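Local coordinates for diphosphomevalonate decarboxylase, putative (Trypanosoma brucei, PDB 2HKE), which probably catalyses the ATP-dependent decarboxylation of (R)-5-diphosphomevalonate to isopentenyl diphosphate in the mevalonate pathway of isoprenoid and sterol synthesis, at residues P308-H317 with V339-I349. The protein carries 1 engineered substitution. Sequence-based numbering, arbitrary orientation.
Sequences PEAVAMLMEH and VSLPDEYKKLI
Leu341 lies against Ala312 and Met313 on the outer side of helix 307-317, where, in the C-terminal domain of this GHMP-family fold, the loop after helix 330-338 runs along the helix at the periphery of the chain. The apolar contacts follow the helix. Val339 spans one turn, its CG2 3.5 Å from Pro308 CB and its CG1 against Ala312 CB. Leu341 forks over the next: CD1 touches Ala312 CB and the Met313 backbone, while CD2 meets Glu316 CG, arriving from the opposite direction, at 3.3 Å. Met313 swings CG anti to its own backbone N (chi1 178°), against both Tyr345 CB and Leu348 CD1 (3.8 Å from CG), and its bent end leads off to Leu275 and Tyr279 of helix 267-283.

Among the polar groups, the side chain of Glu309 meets that of Tyr345 at about a right angle, carboxylate and ring planes 42° apart, with Glu309 OE1 3.6 Å from Tyr345 CE2; OE1 is itself held by Tyr279 OH and a salt bridge to Lys283. Water joins the far end: one molecule links Glu316 O to Lys347 NZ, and a second, 2.7 Å from Glu316 OE1, bonds weakly to the same amine.

His317 uses both ring nitrogens, ND1 within its own helix and NE2 toward the loop. ND1 donates to Met313 O (2.9 Å), fixing the ring's rotation and leaving NE2 as acceptor; Leu348 N, in the ring plane of His317, donates to NE2 at 2.9 Å with an N-H...N angle of 170°.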
loop_
_atom_site.group_PDB
_atom_site.type_symbol
_atom_site.label_atom_id
_atom_site.label_comp_id
_atom_site.label_asym_id
_atom_site.label_seq_id
_atom_site.Cartn_x
_atom_site.Cartn_y
_atom_site.Cartn_z
ATOM N N PRO A 308 5.586 14.650 -16.552
ATOM C CA PRO A 308 5.358 14.421 -17.995
ATOM C C PRO A 308 6.548 13.876 -18.726
ATOM O O PRO A 308 6.369 12.900 -19.516
ATOM C CB PRO A 308 4.943 15.808 -18.501
ATOM C CG PRO A 308 4.178 16.338 -17.240
ATOM C CD PRO A 308 5.196 16.022 -16.206
ATOM N N GLU A 309 7.737 14.420 -18.471
ATOM C CA GLU A 309 8.936 13.913 -19.142
ATOM C C GLU A 309 9.188 12.496 -18.725
ATOM O O GLU A 309 9.539 11.657 -19.567
ATOM C CB GLU A 309 10.189 14.727 -18.838
ATOM C CG GLU A 309 11.398 14.346 -19.718
ATOM C CD GLU A 309 12.614 15.170 -19.428
ATOM O OE1 GLU A 309 13.346 14.833 -18.455
ATOM O OE2 GLU A 309 12.816 16.173 -20.157
ATOM N N ALA A 310 9.060 12.233 -17.426
ATOM C CA ALA A 310 9.294 10.878 -16.911
ATOM C C ALA A 310 8.386 9.849 -17.599
ATOM O O ALA A 310 8.843 8.788 -18.019
ATOM C CB ALA A 310 9.161 10.867 -15.326
ATOM N N VAL A 311 7.103 10.161 -17.723
ATOM C CA VAL A 311 6.152 9.275 -18.325
ATOM C C VAL A 311 6.429 9.132 -19.838
ATOM O O VAL A 311 6.388 8.004 -20.365
ATOM C CB VAL A 311 4.721 9.696 -18.034
ATOM C CG1 VAL A 311 3.736 8.824 -18.832
ATOM C CG2 VAL A 311 4.444 9.657 -16.530
ATOM N N ALA A 312 6.788 10.233 -20.501
ATOM C CA ALA A 312 7.211 10.175 -21.919
ATOM C C ALA A 312 8.406 9.229 -22.099
ATOM O O ALA A 312 8.454 8.431 -23.062
ATOM C CB ALA A 312 7.582 11.583 -22.463
ATOM N N MET A 313 9.363 9.339 -21.193
ATOM C CA MET A 313 10.569 8.485 -21.211
ATOM C C MET A 313 10.164 7.050 -21.046
ATOM O O MET A 313 10.598 6.180 -21.809
ATOM C CB MET A 313 11.536 8.941 -20.115
ATOM C CG MET A 313 12.792 8.132 -20.000
ATOM S SD MET A 313 12.602 6.663 -18.954
ATOM C CE MET A 313 12.155 7.313 -17.300
ATOM N N LEU A 314 9.303 6.753 -20.061
ATOM C CA LEU A 314 8.794 5.370 -19.914
ATOM C C LEU A 314 8.160 4.796 -21.185
ATOM O O LEU A 314 8.354 3.626 -21.484
ATOM C CB LEU A 314 7.780 5.251 -18.764
ATOM C CG LEU A 314 8.319 5.549 -17.353
ATOM C CD1 LEU A 314 7.215 5.406 -16.282
ATOM C CD2 LEU A 314 9.563 4.681 -17.025
ATOM N N MET A 315 7.360 5.601 -21.891
ATOM C CA MET A 315 6.622 5.144 -23.094
ATOM C C MET A 315 7.511 4.817 -24.273
ATOM O O MET A 315 7.096 4.093 -25.173
ATOM C CB MET A 315 5.618 6.180 -23.508
ATOM C CG MET A 315 4.467 6.362 -22.502
ATOM S SD MET A 315 3.528 4.902 -22.120
ATOM C CE MET A 315 4.325 4.191 -20.669
ATOM N N GLU A 316 8.699 5.382 -24.289
ATOM C CA GLU A 316 9.668 5.028 -25.295
ATOM C C GLU A 316 10.159 3.597 -25.118
ATOM O O GLU A 316 10.560 2.968 -26.059
ATOM C CB GLU A 316 10.793 6.021 -25.245
ATOM C CG GLU A 316 10.314 7.321 -25.726
ATOM C CD GLU A 316 10.123 7.386 -27.245
ATOM O OE1 GLU A 316 10.816 6.639 -27.987
ATOM O OE2 GLU A 316 9.295 8.218 -27.664
ATOM N N HIS A 317 10.132 3.104 -23.887
ATOM C CA HIS A 317 10.695 1.799 -23.559
ATOM C C HIS A 317 9.610 0.787 -23.298
ATOM O O HIS A 317 9.784 -0.427 -23.533
ATOM C CB HIS A 317 11.591 1.952 -22.312
ATOM C CG HIS A 317 12.746 2.880 -22.520
ATOM N ND1 HIS A 317 12.643 4.241 -22.408
ATOM C CD2 HIS A 317 14.026 2.633 -22.848
ATOM C CE1 HIS A 317 13.810 4.799 -22.653
ATOM N NE2 HIS A 317 14.664 3.839 -22.941
ATOM N N VAL A 339 4.296 16.229 -24.529
ATOM C CA VAL A 339 5.746 16.225 -24.369
ATOM C C VAL A 339 6.437 15.840 -25.667
ATOM O O VAL A 339 6.054 14.863 -26.314
ATOM C CB VAL A 339 6.205 15.240 -23.256
ATOM C CG1 VAL A 339 7.761 15.089 -23.194
ATOM C CG2 VAL A 339 5.670 15.704 -21.946
ATOM N N SER A 340 7.478 16.599 -26.013
ATOM C CA SER A 340 8.383 16.226 -27.053
ATOM C C SER A 340 9.648 15.700 -26.374
ATOM O O SER A 340 10.465 16.462 -25.914
ATOM C CB SER A 340 8.724 17.422 -27.934
ATOM O OG SER A 340 9.435 16.960 -29.057
ATOM N N LEU A 341 9.784 14.397 -26.297
ATOM C CA LEU A 341 10.865 13.802 -25.495
ATOM C C LEU A 341 12.192 14.000 -26.202
ATOM O O LEU A 341 12.322 13.643 -27.364
ATOM C CB LEU A 341 10.657 12.311 -25.310
ATOM C CG LEU A 341 11.662 11.586 -24.407
ATOM C CD1 LEU A 341 11.374 12.009 -23.044
ATOM C CD2 LEU A 341 11.604 10.070 -24.533
ATOM N N PRO A 342 13.158 14.576 -25.522
ATOM C CA PRO A 342 14.514 14.670 -26.059
ATOM C C PRO A 342 15.112 13.332 -26.417
ATOM O O PRO A 342 14.924 12.334 -25.707
ATOM C CB PRO A 342 15.301 15.265 -24.918
ATOM C CG PRO A 342 14.290 16.028 -24.130
ATOM C CD PRO A 342 13.030 15.252 -24.225
ATOM N N ASP A 343 15.909 13.321 -27.494
ATOM C CA ASP A 343 16.475 12.084 -27.978
ATOM C C ASP A 343 17.358 11.401 -26.951
ATOM O O ASP A 343 17.456 10.191 -26.979
ATOM C CB ASP A 343 17.311 12.365 -29.245
ATOM C CG ASP A 343 16.854 11.556 -30.401
ATOM O OD1 ASP A 343 16.864 10.306 -30.284
ATOM O OD2 ASP A 343 16.445 12.174 -31.422
ATOM N N GLU A 344 18.003 12.175 -26.076
ATOM C CA GLU A 344 18.858 11.658 -25.004
ATOM C C GLU A 344 18.135 10.660 -24.091
ATOM O O GLU A 344 18.787 9.821 -23.473
ATOM C CB GLU A 344 19.420 12.765 -24.116
ATOM C CG GLU A 344 18.398 13.784 -23.651
ATOM C CD GLU A 344 18.926 14.939 -22.795
ATOM O OE1 GLU A 344 20.033 14.856 -22.206
ATOM O OE2 GLU A 344 18.168 15.965 -22.689
ATOM N N TYR A 345 16.810 10.715 -24.030
ATOM C CA TYR A 345 16.081 9.845 -23.094
ATOM C C TYR A 345 15.449 8.668 -23.797
ATOM O O TYR A 345 14.582 7.987 -23.225
ATOM C CB TYR A 345 15.034 10.659 -22.305
ATOM C CG TYR A 345 15.622 11.810 -21.591
ATOM C CD1 TYR A 345 16.648 11.633 -20.665
ATOM C CD2 TYR A 345 15.139 13.086 -21.762
ATOM C CE1 TYR A 345 17.196 12.686 -19.986
ATOM C CE2 TYR A 345 15.701 14.151 -21.077
ATOM C CZ TYR A 345 16.737 13.940 -20.199
ATOM O OH TYR A 345 17.293 15.015 -19.535
ATOM N N LYS A 346 15.830 8.434 -25.049
ATOM C CA LYS A 346 15.365 7.295 -25.779
ATOM C C LYS A 346 16.534 6.311 -25.717
ATOM O O LYS A 346 17.710 6.704 -25.589
ATOM C CB LYS A 346 15.005 7.665 -27.226
ATOM C CG LYS A 346 13.916 8.694 -27.356
ATOM C CD LYS A 346 13.785 9.194 -28.797
ATOM C CE LYS A 346 12.803 10.374 -28.877
ATOM N NZ LYS A 346 12.480 10.688 -30.285
ATOM N N LYS A 347 16.203 5.040 -25.784
ATOM C CA LYS A 347 17.171 3.964 -25.752
ATOM C C LYS A 347 18.127 4.106 -24.563
ATOM O O LYS A 347 19.354 4.122 -24.723
ATOM C CB LYS A 347 17.910 3.876 -27.115
ATOM C CG LYS A 347 16.987 3.468 -28.278
ATOM C CD LYS A 347 16.622 1.946 -28.237
ATOM C CE LYS A 347 15.511 1.537 -29.292
ATOM N NZ LYS A 347 14.251 2.394 -29.305
ATOM N N LEU A 348 17.562 4.180 -23.365
ATOM C CA LEU A 348 18.379 4.301 -22.163
ATOM C C LEU A 348 18.818 2.933 -21.653
ATOM O O LEU A 348 19.736 2.841 -20.880
ATOM C CB LEU A 348 17.612 5.048 -21.069
ATOM C CG LEU A 348 17.269 6.511 -21.362
ATOM C CD1 LEU A 348 16.396 7.087 -20.257
ATOM C CD2 LEU A 348 18.533 7.336 -21.540
ATOM N N ILE A 349 18.017 1.918 -21.971
ATOM C CA ILE A 349 18.291 0.520 -21.646
ATOM C C ILE A 349 18.044 -0.330 -22.872
ATOM O O ILE A 349 17.395 0.108 -23.811
ATOM C CB ILE A 349 17.423 -0.031 -20.476
ATOM C CG1 ILE A 349 15.933 -0.030 -20.817
ATOM C CG2 ILE A 349 17.745 0.760 -19.187
ATOM C CD1 ILE A 349 15.056 -0.840 -19.837
HETATM O O HOH W 1 13.692 2.969 -26.519
HETATM O O HOH W 2 12.937 5.015 -28.408
#